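Local coordinates for ABC transporter (Caldanaerobius, PDB 4G68), which probably binds xylan-derived oligosaccharides outside the cell and delivers them to a membrane ABC transporter, as a bacterial extracellular solute-binding protein, at residues C[50-55]-C[353-358]; C[80-85]-C[97-102]; C[117-122]-C[146-151]; C[130-135]-C[360-365]. All blocks are in the same frame, centred on the assembly; numbering follows the deposited sequence.

Contact 1: residues C[50-55]-C[353-358]; sequences EPAKTK and IATGLP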
loop_
_atom_site.group_PDB
_atom_site.type_symbol
_atom_site.label_atom_id
_atom_site.label_comp_id
_atom_site.label_asym_id
_atom_site.label_seq_id
_atom_site.Cartn_x
_atom_site.Cartn_y
_atom_site.Cartn_z
ATOM N N GLU C 50 1.118 16.680 -2.736
ATOM C CA GLU C 50 0.696 17.636 -1.698
ATOM C C GLU C 50 -0.586 17.171 -0.984
ATOM O O GLU C 50 -1.452 16.559 -1.601
ATOM C CB GLU C 50 0.495 19.041 -2.292
ATOM C CG GLU C 50 1.718 19.651 -2.977
ATOM C CD GLU C 50 2.859 19.923 -2.024
ATOM O OE1 GLU C 50 2.636 19.982 -0.782
ATOM O OE2 GLU C 50 3.990 20.076 -2.545
ATOM N N PRO C 51 -0.736 17.493 0.319
ATOM C CA PRO C 51 0.150 18.312 1.145
ATOM C C PRO C 51 1.274 17.540 1.893
ATOM O O PRO C 51 1.978 18.151 2.709
ATOM C CB PRO C 51 -0.841 18.944 2.147
ATOM C CG PRO C 51 -1.834 17.842 2.370
ATOM C CD PRO C 51 -2.006 17.197 1.018
ATOM N N ALA C 52 1.441 16.236 1.625
ATOM C CA ALA C 52 2.473 15.415 2.310
ATOM C C ALA C 52 3.862 16.028 2.157
ATOM O O ALA C 52 4.554 16.217 3.162
ATOM C CB ALA C 52 2.469 13.974 1.833
ATOM N N LYS C 53 4.221 16.387 0.916
ATOM C CA LYS C 53 5.548 16.948 0.596
ATOM C C LYS C 53 5.856 18.173 1.460
ATOM O O LYS C 53 6.961 18.287 1.995
ATOM C CB LYS C 53 5.679 17.266 -0.899
ATOM C CG LYS C 53 7.033 17.839 -1.317
ATOM C CD LYS C 53 6.897 18.527 -2.680
ATOM C CE LYS C 53 8.124 19.354 -3.066
ATOM N NZ LYS C 53 9.308 18.440 -3.132
ATOM N N THR C 54 4.865 19.070 1.590
ATOM C CA THR C 54 4.953 20.292 2.433
ATOM C C THR C 54 5.020 19.910 3.909
ATOM O O THR C 54 5.822 20.461 4.672
ATOM C CB THR C 54 3.726 21.228 2.208
ATOM O OG1 THR C 54 3.693 21.674 0.836
ATOM C CG2 THR C 54 3.728 22.456 3.157
ATOM N N LYS C 55 4.168 18.961 4.309
ATOM C CA LYS C 55 4.190 18.477 5.693
ATOM C C LYS C 55 5.504 17.837 6.158
ATOM O O LYS C 55 5.951 18.054 7.314
ATOM C CB LYS C 55 3.006 17.543 5.931
ATOM C CG LYS C 55 1.690 18.263 5.691
ATOM C CD LYS C 55 1.388 19.216 6.822
ATOM C CE LYS C 55 0.709 18.439 7.909
ATOM N NZ LYS C 55 0.591 19.309 9.094
ATOM N N ILE C 353 -3.838 13.549 7.543
ATOM C CA ILE C 353 -4.046 13.813 6.138
ATOM C C ILE C 353 -4.460 12.601 5.266
ATOM O O ILE C 353 -4.694 12.775 4.062
ATOM C CB ILE C 353 -2.874 14.621 5.536
ATOM C CG1 ILE C 353 -1.670 13.715 5.241
ATOM C CG2 ILE C 353 -2.482 15.777 6.480
ATOM C CD1 ILE C 353 -0.517 14.449 4.562
ATOM N N ALA C 354 -4.541 11.407 5.860
ATOM C CA ALA C 354 -5.009 10.180 5.179
ATOM C C ALA C 354 -4.068 9.630 4.072
ATOM O O ALA C 354 -4.484 8.893 3.180
ATOM C CB ALA C 354 -6.480 10.310 4.706
ATOM N N THR C 355 -2.789 9.974 4.187
ATOM C CA THR C 355 -1.737 9.379 3.349
ATOM C C THR C 355 -1.319 8.006 3.865
ATOM O O THR C 355 -0.642 7.244 3.155
ATOM C CB THR C 355 -0.439 10.242 3.290
ATOM O OG1 THR C 355 -0.006 10.599 4.625
ATOM C CG2 THR C 355 -0.618 11.450 2.411
ATOM N N GLY C 356 -1.685 7.709 5.113
ATOM C CA GLY C 356 -1.494 6.363 5.648
ATOM C C GLY C 356 -2.376 6.029 6.842
ATOM O O GLY C 356 -3.201 6.855 7.253
ATOM N N LEU C 357 -2.242 4.801 7.338
ATOM C CA LEU C 357 -2.813 4.424 8.635
ATOM C C LEU C 357 -1.686 4.405 9.697
ATOM O O LEU C 357 -0.631 3.777 9.456
ATOM C CB LEU C 357 -3.474 3.066 8.526
ATOM C CG LEU C 357 -4.759 3.091 7.696
ATOM C CD1 LEU C 357 -5.039 1.697 7.147
ATOM C CD2 LEU C 357 -5.943 3.679 8.503
ATOM N N PRO C 358 -1.889 5.096 10.856
ATOM C CA PRO C 358 -0.779 5.303 11.795
ATOM C C PRO C 358 -0.319 4.006 12.440
ATOM O O PRO C 358 -1.163 3.134 12.801
ATOM C CB PRO C 358 -1.392 6.237 12.866
ATOM C CG PRO C 358 -2.887 6.006 12.809
ATOM C CD PRO C 358 -3.126 5.800 11.311
#

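Contact 2: residues C[80-85]-C[97-102]; sequences DAYKTK and DIFQTW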
loop_
_atom_site.group_PDB
_atom_site.type_symbol
_atom_site.label_atom_id
_atom_site.label_comp_id
_atom_site.label_asym_id
_atom_site.label_seq_id
_atom_site.Cartn_x
_atom_site.Cartn_y
_atom_site.Cartn_z
ATOM N N ASP C 80 7.609 4.770 -7.543
ATOM C CA ASP C 80 8.126 3.682 -8.370
ATOM C C ASP C 80 9.594 3.869 -8.730
ATOM O O ASP C 80 10.370 2.894 -8.784
ATOM C CB ASP C 80 7.227 3.443 -9.588
ATOM C CG ASP C 80 5.987 2.663 -9.222
ATOM O OD1 ASP C 80 6.097 1.439 -8.936
ATOM O OD2 ASP C 80 4.900 3.268 -9.170
ATOM N N ALA C 81 9.965 5.125 -8.928
ATOM C CA ALA C 81 11.365 5.516 -9.157
ATOM C C ALA C 81 12.207 5.331 -7.874
ATOM O O ALA C 81 13.432 5.088 -7.933
ATOM C CB ALA C 81 11.433 6.964 -9.660
ATOM N N TYR C 82 11.549 5.450 -6.719
ATOM C CA TYR C 82 12.242 5.340 -5.437
ATOM C C TYR C 82 12.670 3.875 -5.205
ATOM O O TYR C 82 13.763 3.574 -4.697
ATOM C CB TYR C 82 11.297 5.832 -4.323
ATOM C CG TYR C 82 11.901 5.705 -2.951
ATOM C CD1 TYR C 82 12.734 6.712 -2.439
ATOM C CD2 TYR C 82 11.640 4.584 -2.153
ATOM C CE1 TYR C 82 13.285 6.595 -1.188
ATOM C CE2 TYR C 82 12.223 4.443 -0.889
ATOM C CZ TYR C 82 13.037 5.445 -0.417
ATOM O OH TYR C 82 13.599 5.317 0.826
ATOM N N LYS C 83 11.793 2.939 -5.565
ATOM C CA LYS C 83 12.137 1.523 -5.536
ATOM C C LYS C 83 13.488 1.256 -6.214
ATOM O O LYS C 83 14.403 0.626 -5.629
ATOM C CB LYS C 83 11.036 0.741 -6.244
ATOM C CG LYS C 83 9.744 0.791 -5.431
ATOM C CD LYS C 83 8.695 -0.119 -6.038
ATOM C CE LYS C 83 7.423 0.022 -5.221
ATOM N NZ LYS C 83 6.291 0.160 -6.161
ATOM N N THR C 84 13.591 1.746 -7.453
ATOM C CA THR C 84 14.817 1.619 -8.241
ATOM C C THR C 84 16.009 2.224 -7.528
ATOM O O THR C 84 17.050 1.567 -7.397
ATOM C CB THR C 84 14.615 2.236 -9.625
ATOM O OG1 THR C 84 13.534 1.545 -10.257
ATOM C CG2 THR C 84 15.882 2.124 -10.513
ATOM N N LYS C 85 15.828 3.458 -7.060
ATOM C CA LYS C 85 16.871 4.252 -6.426
ATOM C C LYS C 85 17.419 3.676 -5.121
ATOM O O LYS C 85 18.661 3.621 -4.915
ATOM C CB LYS C 85 16.339 5.659 -6.124
ATOM C CG LYS C 85 17.408 6.602 -5.609
ATOM C CD LYS C 85 16.878 8.007 -5.358
ATOM C CE LYS C 85 17.908 8.829 -4.604
ATOM N NZ LYS C 85 17.501 10.254 -4.413
ATOM N N ASP C 97 21.570 7.753 5.415
ATOM C CA ASP C 97 21.560 7.384 6.831
ATOM C C ASP C 97 20.223 6.762 7.170
ATOM O O ASP C 97 20.174 5.687 7.797
ATOM C CB ASP C 97 21.741 8.658 7.682
ATOM C CG ASP C 97 23.102 9.279 7.514
ATOM O OD1 ASP C 97 24.109 8.620 7.924
ATOM O OD2 ASP C 97 23.163 10.391 6.934
ATOM N N ILE C 98 19.141 7.436 6.722
ATOM C CA ILE C 98 17.769 6.977 6.973
ATOM C C ILE C 98 16.988 6.874 5.677
ATOM O O ILE C 98 17.042 7.778 4.849
ATOM C CB ILE C 98 16.972 7.935 7.889
ATOM C CG1 ILE C 98 17.740 8.254 9.170
ATOM C CG2 ILE C 98 15.657 7.286 8.275
ATOM C CD1 ILE C 98 17.331 9.536 9.830
ATOM N N PHE C 99 16.291 5.771 5.500
ATOM C CA PHE C 99 15.492 5.563 4.305
ATOM C C PHE C 99 14.144 4.926 4.591
ATOM O O PHE C 99 14.067 3.954 5.355
ATOM C CB PHE C 99 16.276 4.766 3.225
ATOM C CG PHE C 99 16.600 3.330 3.587
ATOM C CD1 PHE C 99 15.748 2.258 3.211
ATOM C CD2 PHE C 99 17.783 3.034 4.244
ATOM C CE1 PHE C 99 16.070 0.944 3.535
ATOM C CE2 PHE C 99 18.112 1.729 4.561
ATOM C CZ PHE C 99 17.267 0.679 4.191
ATOM N N GLN C 100 13.104 5.451 3.928
ATOM C CA GLN C 100 11.777 4.847 3.962
ATOM C C GLN C 100 11.816 3.494 3.272
ATOM O O GLN C 100 12.561 3.324 2.313
ATOM C CB GLN C 100 10.793 5.763 3.220
ATOM C CG GLN C 100 9.336 5.247 3.149
ATOM C CD GLN C 100 8.358 6.304 2.573
ATOM O OE1 GLN C 100 8.781 7.367 2.152
ATOM N NE2 GLN C 100 7.053 5.987 2.531
ATOM N N THR C 101 11.068 2.514 3.774
ATOM C CA THR C 101 11.023 1.207 3.084
ATOM C C THR C 101 9.656 0.527 3.314
ATOM O O THR C 101 8.766 1.112 3.989
ATOM C CB THR C 101 12.179 0.302 3.525
ATOM O OG1 THR C 101 12.417 -0.723 2.552
ATOM C CG2 THR C 101 11.877 -0.309 4.898
ATOM N N TRP C 102 9.501 -0.642 2.688
ATOM C CA TRP C 102 8.400 -1.561 2.921
ATOM C C TRP C 102 8.954 -2.722 3.656
ATOM O O TRP C 102 9.885 -3.387 3.214
ATOM C CB TRP C 102 7.732 -2.021 1.629
ATOM C CG TRP C 102 7.075 -0.859 0.918
ATOM C CD1 TRP C 102 5.794 -0.383 1.094
ATOM C CD2 TRP C 102 7.688 0.015 -0.075
ATOM N NE1 TRP C 102 5.568 0.713 0.308
ATOM C CE2 TRP C 102 6.669 0.995 -0.443
ATOM C CE3 TRP C 102 8.937 0.075 -0.684
ATOM C CZ2 TRP C 102 6.907 1.990 -1.398
ATOM C CZ3 TRP C 102 9.170 1.052 -1.658
ATOM C CH2 TRP C 102 8.184 2.000 -2.001
#

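Contact 3: residues C[117-122]-C[146-151]; sequences LQLDSY and YGIPFD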
loop_
_atom_site.group_PDB
_atom_site.type_symbol
_atom_site.label_atom_id
_atom_site.label_comp_id
_atom_site.label_asym_id
_atom_site.label_seq_id
_atom_site.Cartn_x
_atom_site.Cartn_y
_atom_site.Cartn_z
ATOM N N LEU C 117 21.260 -1.583 9.842
ATOM C CA LEU C 117 21.581 -1.516 11.292
ATOM C C LEU C 117 20.515 -2.188 12.137
ATOM O O LEU C 117 19.340 -1.814 12.025
ATOM C CB LEU C 117 21.752 -0.047 11.775
ATOM C CG LEU C 117 22.220 0.055 13.247
ATOM C CD1 LEU C 117 23.570 -0.651 13.429
ATOM C CD2 LEU C 117 22.319 1.482 13.787
ATOM N N GLN C 118 20.921 -3.182 12.936
ATOM C CA GLN C 118 20.043 -3.820 13.936
ATOM C C GLN C 118 19.696 -2.843 15.063
ATOM O O GLN C 118 20.573 -2.134 15.610
ATOM C CB GLN C 118 20.726 -5.042 14.530
ATOM C CG GLN C 118 19.819 -5.932 15.365
ATOM C CD GLN C 118 20.610 -6.860 16.266
ATOM O OE1 GLN C 118 21.743 -7.261 15.917
ATOM N NE2 GLN C 118 20.038 -7.203 17.436
ATOM N N LEU C 119 18.427 -2.793 15.425
ATOM C CA LEU C 119 17.967 -1.740 16.308
ATOM C C LEU C 119 17.568 -2.194 17.716
ATOM O O LEU C 119 17.205 -1.319 18.527
ATOM C CB LEU C 119 16.801 -0.970 15.658
ATOM C CG LEU C 119 17.002 -0.296 14.294
ATOM C CD1 LEU C 119 15.750 0.483 13.853
ATOM C CD2 LEU C 119 18.230 0.616 14.282
ATOM N N ASP C 120 17.693 -3.491 18.055
ATOM C CA ASP C 120 17.169 -3.960 19.358
ATOM C C ASP C 120 17.826 -3.261 20.534
ATOM O O ASP C 120 17.190 -3.072 21.596
ATOM C CB ASP C 120 17.313 -5.462 19.526
ATOM C CG ASP C 120 16.556 -6.198 18.480
ATOM O OD1 ASP C 120 15.387 -6.629 18.746
ATOM O OD2 ASP C 120 17.114 -6.230 17.360
ATOM N N SER C 121 19.095 -2.872 20.359
ATOM C CA SER C 121 19.821 -2.168 21.436
ATOM C C SER C 121 19.272 -0.756 21.668
ATOM O O SER C 121 19.535 -0.170 22.735
ATOM C CB SER C 121 21.340 -2.097 21.189
ATOM O OG SER C 121 21.636 -1.311 20.040
ATOM N N TYR C 122 18.577 -0.209 20.672
ATOM C CA TYR C 122 17.973 1.131 20.803
ATOM C C TYR C 122 16.474 1.098 21.112
ATOM O O TYR C 122 15.821 2.138 21.092
ATOM C CB TYR C 122 18.173 2.001 19.593
ATOM C CG TYR C 122 19.583 2.212 19.094
ATOM C CD1 TYR C 122 20.336 3.367 19.488
ATOM C CD2 TYR C 122 20.140 1.326 18.169
ATOM C CE1 TYR C 122 21.601 3.582 19.002
ATOM C CE2 TYR C 122 21.422 1.527 17.661
ATOM C CZ TYR C 122 22.145 2.635 18.088
ATOM O OH TYR C 122 23.378 2.816 17.563
ATOM N N TYR C 146 15.042 -4.593 12.652
ATOM C CA TYR C 146 15.815 -3.800 11.669
ATOM C C TYR C 146 15.188 -2.483 11.140
ATOM O O TYR C 146 15.728 -1.882 10.187
ATOM C CB TYR C 146 16.170 -4.676 10.440
ATOM C CG TYR C 146 17.205 -5.711 10.774
ATOM C CD1 TYR C 146 18.564 -5.390 10.736
ATOM C CD2 TYR C 146 16.827 -6.976 11.198
ATOM C CE1 TYR C 146 19.515 -6.334 11.073
ATOM C CE2 TYR C 146 17.765 -7.932 11.526
ATOM C CZ TYR C 146 19.104 -7.616 11.452
ATOM O OH TYR C 146 20.073 -8.557 11.773
ATOM N N GLY C 147 14.105 -2.013 11.756
ATOM C CA GLY C 147 13.437 -0.818 11.270
ATOM C C GLY C 147 12.488 -0.264 12.331
ATOM O O GLY C 147 12.124 -0.975 13.263
ATOM N N ILE C 148 12.127 1.008 12.178
ATOM C CA ILE C 148 11.147 1.670 13.040
ATOM C C ILE C 148 9.871 1.783 12.174
ATOM O O ILE C 148 9.860 2.520 11.195
ATOM C CB ILE C 148 11.642 3.106 13.460
ATOM C CG1 ILE C 148 12.976 3.059 14.272
ATOM C CG2 ILE C 148 10.567 3.865 14.214
ATOM C CD1 ILE C 148 13.030 2.061 15.426
ATOM N N PRO C 149 8.795 1.044 12.523
ATOM C CA PRO C 149 7.578 1.104 11.711
ATOM C C PRO C 149 6.967 2.496 11.825
ATOM O O PRO C 149 7.180 3.180 12.864
ATOM C CB PRO C 149 6.665 0.021 12.347
ATOM C CG PRO C 149 7.578 -0.784 13.206
ATOM C CD PRO C 149 8.613 0.180 13.689
ATOM N N PHE C 150 6.239 2.945 10.792
ATOM C CA PHE C 150 5.505 4.222 10.943
ATOM C C PHE C 150 4.068 4.215 10.398
ATOM O O PHE C 150 3.248 5.007 10.847
ATOM C CB PHE C 150 6.288 5.403 10.387
ATOM C CG PHE C 150 6.283 5.491 8.875
ATOM C CD1 PHE C 150 5.286 6.205 8.206
ATOM C CD2 PHE C 150 7.301 4.887 8.123
ATOM C CE1 PHE C 150 5.260 6.267 6.804
ATOM C CE2 PHE C 150 7.306 4.983 6.727
ATOM C CZ PHE C 150 6.282 5.670 6.071
ATOM N N ASP C 151 3.774 3.328 9.450
ATOM C CA ASP C 151 2.393 3.213 8.963
ATOM C C ASP C 151 1.930 1.819 8.516
ATOM O O ASP C 151 2.716 0.882 8.409
ATOM C CB ASP C 151 2.023 4.373 7.987
ATOM C CG ASP C 151 2.526 4.184 6.529
ATOM O OD1 ASP C 151 2.933 3.090 6.119
ATOM O OD2 ASP C 151 2.439 5.182 5.757
#

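Contact 4: residues C[130-135]-C[360-365]; sequences QLLPGS and WKYDNI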
loop_
_atom_site.group_PDB
_atom_site.type_symbol
_atom_site.label_atom_id
_atom_site.label_comp_id
_atom_site.label_asym_id
_atom_site.label_seq_id
_atom_site.Cartn_x
_atom_site.Cartn_y
_atom_site.Cartn_z
ATOM N N GLN C 130 5.119 3.025 22.574
ATOM C CA GLN C 130 4.540 4.182 21.914
ATOM C C GLN C 130 3.926 3.820 20.583
ATOM O O GLN C 130 3.302 4.687 19.928
ATOM C CB GLN C 130 5.628 5.235 21.698
ATOM C CG GLN C 130 6.261 5.738 22.999
ATOM C CD GLN C 130 7.189 6.867 22.748
ATOM O OE1 GLN C 130 8.306 6.673 22.313
ATOM N NE2 GLN C 130 6.737 8.073 23.002
ATOM N N LEU C 131 4.177 2.592 20.123
ATOM C CA LEU C 131 3.469 2.086 18.900
ATOM C C LEU C 131 2.313 1.119 19.229
ATOM O O LEU C 131 2.285 0.492 20.292
ATOM C CB LEU C 131 4.424 1.445 17.871
ATOM C CG LEU C 131 5.426 2.403 17.226
ATOM C CD1 LEU C 131 6.707 2.446 18.067
ATOM C CD2 LEU C 131 5.774 1.829 15.878
ATOM N N LEU C 132 1.353 1.000 18.305
ATOM C CA LEU C 132 0.272 0.019 18.444
ATOM C C LEU C 132 0.858 -1.382 18.509
ATOM O O LEU C 132 1.994 -1.581 18.064
ATOM C CB LEU C 132 -0.697 0.083 17.246
ATOM C CG LEU C 132 -1.702 1.220 17.197
ATOM C CD1 LEU C 132 -1.125 2.419 16.538
ATOM C CD2 LEU C 132 -2.899 0.826 16.333
ATOM N N PRO C 133 0.084 -2.355 19.057
ATOM C CA PRO C 133 0.584 -3.721 19.287
ATOM C C PRO C 133 0.874 -4.401 17.965
ATOM O O PRO C 133 0.172 -4.128 16.978
ATOM C CB PRO C 133 -0.590 -4.425 20.010
ATOM C CG PRO C 133 -1.474 -3.346 20.502
ATOM C CD PRO C 133 -1.319 -2.202 19.521
ATOM N N GLY C 134 1.912 -5.241 17.936
ATOM C CA GLY C 134 2.272 -5.965 16.714
ATOM C C GLY C 134 2.975 -5.146 15.620
ATOM O O GLY C 134 3.237 -5.675 14.522
ATOM N N SER C 135 3.284 -3.868 15.897
ATOM C CA SER C 135 3.896 -3.000 14.878
ATOM C C SER C 135 5.252 -3.492 14.322
ATOM O O SER C 135 5.596 -3.237 13.135
ATOM C CB SER C 135 4.059 -1.547 15.398
ATOM O OG SER C 135 2.818 -0.848 15.393
ATOM N N TRP C 360 1.968 4.402 15.032
ATOM C CA TRP C 360 2.245 4.891 16.385
ATOM C C TRP C 360 0.943 5.247 17.019
ATOM O O TRP C 360 -0.030 5.528 16.302
ATOM C CB TRP C 360 3.095 6.138 16.343
ATOM C CG TRP C 360 4.517 5.848 15.938
ATOM C CD1 TRP C 360 4.966 5.309 14.718
ATOM C CD2 TRP C 360 5.718 5.997 16.767
ATOM N NE1 TRP C 360 6.341 5.172 14.720
ATOM C CE2 TRP C 360 6.851 5.532 15.938
ATOM C CE3 TRP C 360 5.969 6.421 18.096
ATOM C CZ2 TRP C 360 8.163 5.565 16.407
ATOM C CZ3 TRP C 360 7.296 6.434 18.543
ATOM C CH2 TRP C 360 8.369 6.023 17.718
ATOM N N LYS C 361 0.900 5.228 18.344
ATOM C CA LYS C 361 -0.350 5.568 19.062
ATOM C C LYS C 361 -0.574 7.039 18.776
ATOM O O LYS C 361 0.364 7.740 18.407
ATOM C CB LYS C 361 -0.252 5.301 20.581
ATOM C CG LYS C 361 0.026 3.847 20.922
ATOM C CD LYS C 361 0.468 3.686 22.363
ATOM C CE LYS C 361 0.271 2.232 22.780
ATOM N NZ LYS C 361 0.548 1.972 24.225
ATOM N N TYR C 362 -1.816 7.482 18.900
ATOM C CA TYR C 362 -2.203 8.763 18.375
ATOM C C TYR C 362 -3.164 9.482 19.332
ATOM O O TYR C 362 -3.989 10.282 18.899
ATOM C CB TYR C 362 -2.801 8.580 16.962
ATOM C CG TYR C 362 -3.827 7.478 16.883
ATOM C CD1 TYR C 362 -5.171 7.721 17.226
ATOM C CD2 TYR C 362 -3.485 6.213 16.420
ATOM C CE1 TYR C 362 -6.118 6.731 17.126
ATOM C CE2 TYR C 362 -4.440 5.203 16.320
ATOM C CZ TYR C 362 -5.761 5.476 16.671
ATOM O OH TYR C 362 -6.734 4.488 16.594
ATOM N N ASP C 363 -3.033 9.174 20.629
ATOM C CA ASP C 363 -3.753 9.887 21.719
ATOM C C ASP C 363 -3.430 11.381 21.763
ATOM O O ASP C 363 -4.300 12.193 22.101
ATOM C CB ASP C 363 -3.402 9.276 23.084
ATOM C CG ASP C 363 -3.657 7.784 23.138
ATOM O OD1 ASP C 363 -4.835 7.364 23.111
ATOM O OD2 ASP C 363 -2.666 7.026 23.217
ATOM N N ASN C 364 -2.189 11.746 21.413
ATOM C CA ASN C 364 -1.814 13.161 21.296
ATOM C C ASN C 364 -2.561 13.976 20.237
ATOM O O ASN C 364 -2.433 15.217 20.254
ATOM C CB ASN C 364 -0.301 13.341 21.082
ATOM C CG ASN C 364 0.237 12.575 19.835
ATOM O OD1 ASN C 364 0.969 13.118 19.047
ATOM N ND2 ASN C 364 -0.069 11.307 19.727
ATOM N N ILE C 365 -3.289 13.298 19.335
ATOM C CA ILE C 365 -3.924 13.936 18.156
ATOM C C ILE C 365 -5.400 14.251 18.414
ATOM O O ILE C 365 -6.102 13.460 19.002
ATOM C CB ILE C 365 -3.835 13.055 16.855
ATOM C CG1 ILE C 365 -2.377 12.918 16.339
ATOM C CG2 ILE C 365 -4.695 13.634 15.725
ATOM C CD1 ILE C 365 -1.522 14.174 16.406
HETATM O O HOH W 1 2.783 7.413 19.865
#

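Contact 1: residues C[50-55]-C[353-358]
P51 begins the contact, its ring carbon CG lying 4.2 Å from CD1 of I353. The peptide bond from E50 into this proline is cis, and P51 occupies the N-cap position of helix 52-66; P51 O accepts the backbone N of K55 at 2.8 Å, an i to i+4 bond at the start of the helix. A52 comes next and meets two residues. I353 rests its CD1 methyl 3.9 Å from A52 CA and 4.1 Å from A52 CB, against backbone and side chain of the helix start together. This reach follows from the torsions of I353: CG1 stands between the backbone N and the carbonyl carbon (chi1 79°), and the extended chi2 carries CD1 straight on. Beside it the methyl T355 CG2 lies 4.0 Å from A52 CB, while T355 OG1 bonds to D350. T54 serves its own segment: its hydroxyl OG1 donates to E50 OE1 at 2.6 Å, meeting the carboxylate on the syn side and 32° out of its plane, which ties E50 back to the first helical turn. The K55 chain, bent at each of its first three torsions, leaves CE 4.4 Å from I353 CG2 at the margin of this small apolar patch. The contact thus sets the N-terminal end of helix 52-66, the helix of a beta-alpha-beta unit between parallel strands 40-45 and 71-76, against the C-terminal end of helix 332-353. M349 of that helix touches both K55 and T355, S287 bonds to I353 O, and the chain then runs into strand 357-358, antiparallel to strand 144-160.

Contact 2: residues C[80-85]-C[97-102]
Y82 drives its phenol into strand 98-102, where the hydroxyl OH donates to Q100 O at 2.7 Å. This is the tight part of the contact. The bond reaches the carbonyl from one side, with a C=O...donor angle of 124° and the donor tilted 16° from the carbonyl plane, and Q100 O in turn lies in the plane of the Y82 ring, at its edge. Carbon packs around the same hydroxyl: F99 CB is 3.6 Å and Q100 CB 3.7 Å from Y82 OH. The ring gets this far because CG of Y82 extends opposite the backbone N (chi1 178°), which spans much of the 10.3 Å between the axes of the two segments. Q100 OE1 accepts the backbone N of L46. Helix 79-91 belongs to a beta-alpha-beta crossover that leaves strand 71-76, passes over strand 40-45 and enters strand 98-102, the parallel, Rossmann-like arrangement of periplasmic binding proteins; Y82 accordingly also touches W44 of the strand passed over. Toward the partly exposed side the packing is looser. The alkyl chain of K83 crosses the W102 indole at about a right angle, with K83 CG 3.8 Å from W102 CZ3 and K83 CE 3.9 Å from W102 CH2. Y82 CD2 reaches W102 CH2 only at 4.3 Å. K83 NZ is too distant from the indole for more than a weak attraction; it instead forms a salt bridge with D80 OD1 at 3.1 Å, approaching from above the carboxylate plane, and has a cation-pi partner in W201.

Contact 3: residues C[117-122]-C[146-151]
L119 lays its CD1 methyl 3.7 Å from the backbone N of G147, so that a hydrocarbon covers a polar atom. G147 N, Y146 O and L117 O are all buried here with no polar partner in the model. The same methyl carries most of the apolar packing: L119 CD1 lies 3.5 Å from I148 CD1, the two side chains crossing at about a right angle, and 4.1 Å from Y146 C. The Y146 ring leans obliquely on the loop backbone. Its CG lies opposite the carbonyl carbon (chi1 -71°), which swings the ring back so that Y146 CE1 is 3.8 Å from Q118 CA and Y146 CD1 is 3.9 Å from L117 O. Within the loop Q118 NE2 donates to D120 OD2 at 3.1 Å, from above the carboxylate plane though close to the plane of its own amide. D120 OD2 is also bonded to the backbone N of I145, so two N-H groups grip it and link the loop to the entry of the strand. A backbone bond from Y122 N to L119 O, 2.8 Å long, closes the turn after L119. Farther along the strand a classic beta bulge sets F150 and D151 together against G321 of strand 317-325. Strand 144-160 runs antiparallel to strand 317-325, which bonds to I148 through L323 and to L117 through V325, while helix 332-353 covers this region with V336 against L119 and Y122, and A343 against I148.

Contact 4: residues C[130-135]-C[360-365]
Q130 O is gripped twice: K361 N donates to it at 2.9 Å in a nearly straight bond (174°), and water 1 donates to Q130 O at 2.8 Å. The water's second bond goes to K361 O, also 2.8 Å, so it spans the two backbones. The K361 N to Q130 O bond and the backbone bonding of L132 with A359 flank a single beta bridge between L131 and W360, an isolated piece of strand-like pairing between two loops. Their side chains meet too, in a CH-pi contact. L131 CG sits over one face of the indole, 3.6 Å from the centroid of the W360 five-membered ring and 7° off its normal; one methyl, L131 CD1, spreads toward the six-membered ring and the other, CD2, lies near NE1. P149 O of strand 144-160 accepts the bond from W360 NE1, which would hold the indole's rotation, and Q130 CB touches W360 CZ3 at 3.8 Å. L132 through S135 form a type II beta turn with G134 at positive phi, where S135 OG donates to L132 O at 2.9 Å. From this turn L132 sends CD1 to 3.3 Å from W360 O, and the same methyl loosely meets the Y362 ring. The exposed K361 stretches along the backbone opposite, its chain extended beyond CG: CE lies 3.6 Å from L131 O, and NZ goes on to bond with D129 O.

How the contacts relate
Contact 2 is buried and contact 1 lies at the surface, with contacts 3 and 4 between them. Contacts 1, 2 and 3 reach one mixed sheet: strands 357-358 and 144-160 are neighbours in it, and L357 O lies 3.1 Å from D151 CB. Contact 2 joins helix to strand through a buried hydroxyl, contact 1 sets two helix ends together by carbon alone, contact 3 presses a loop's leucine on a strand, and contact 4 ties two loops by backbone, water and indole. Contacts 3 and 4 cross along the chain and meet where I148 CG2 packs on W360 CZ2. Contacts 2 and 4 stay apart, about 10 Å between nearest atoms.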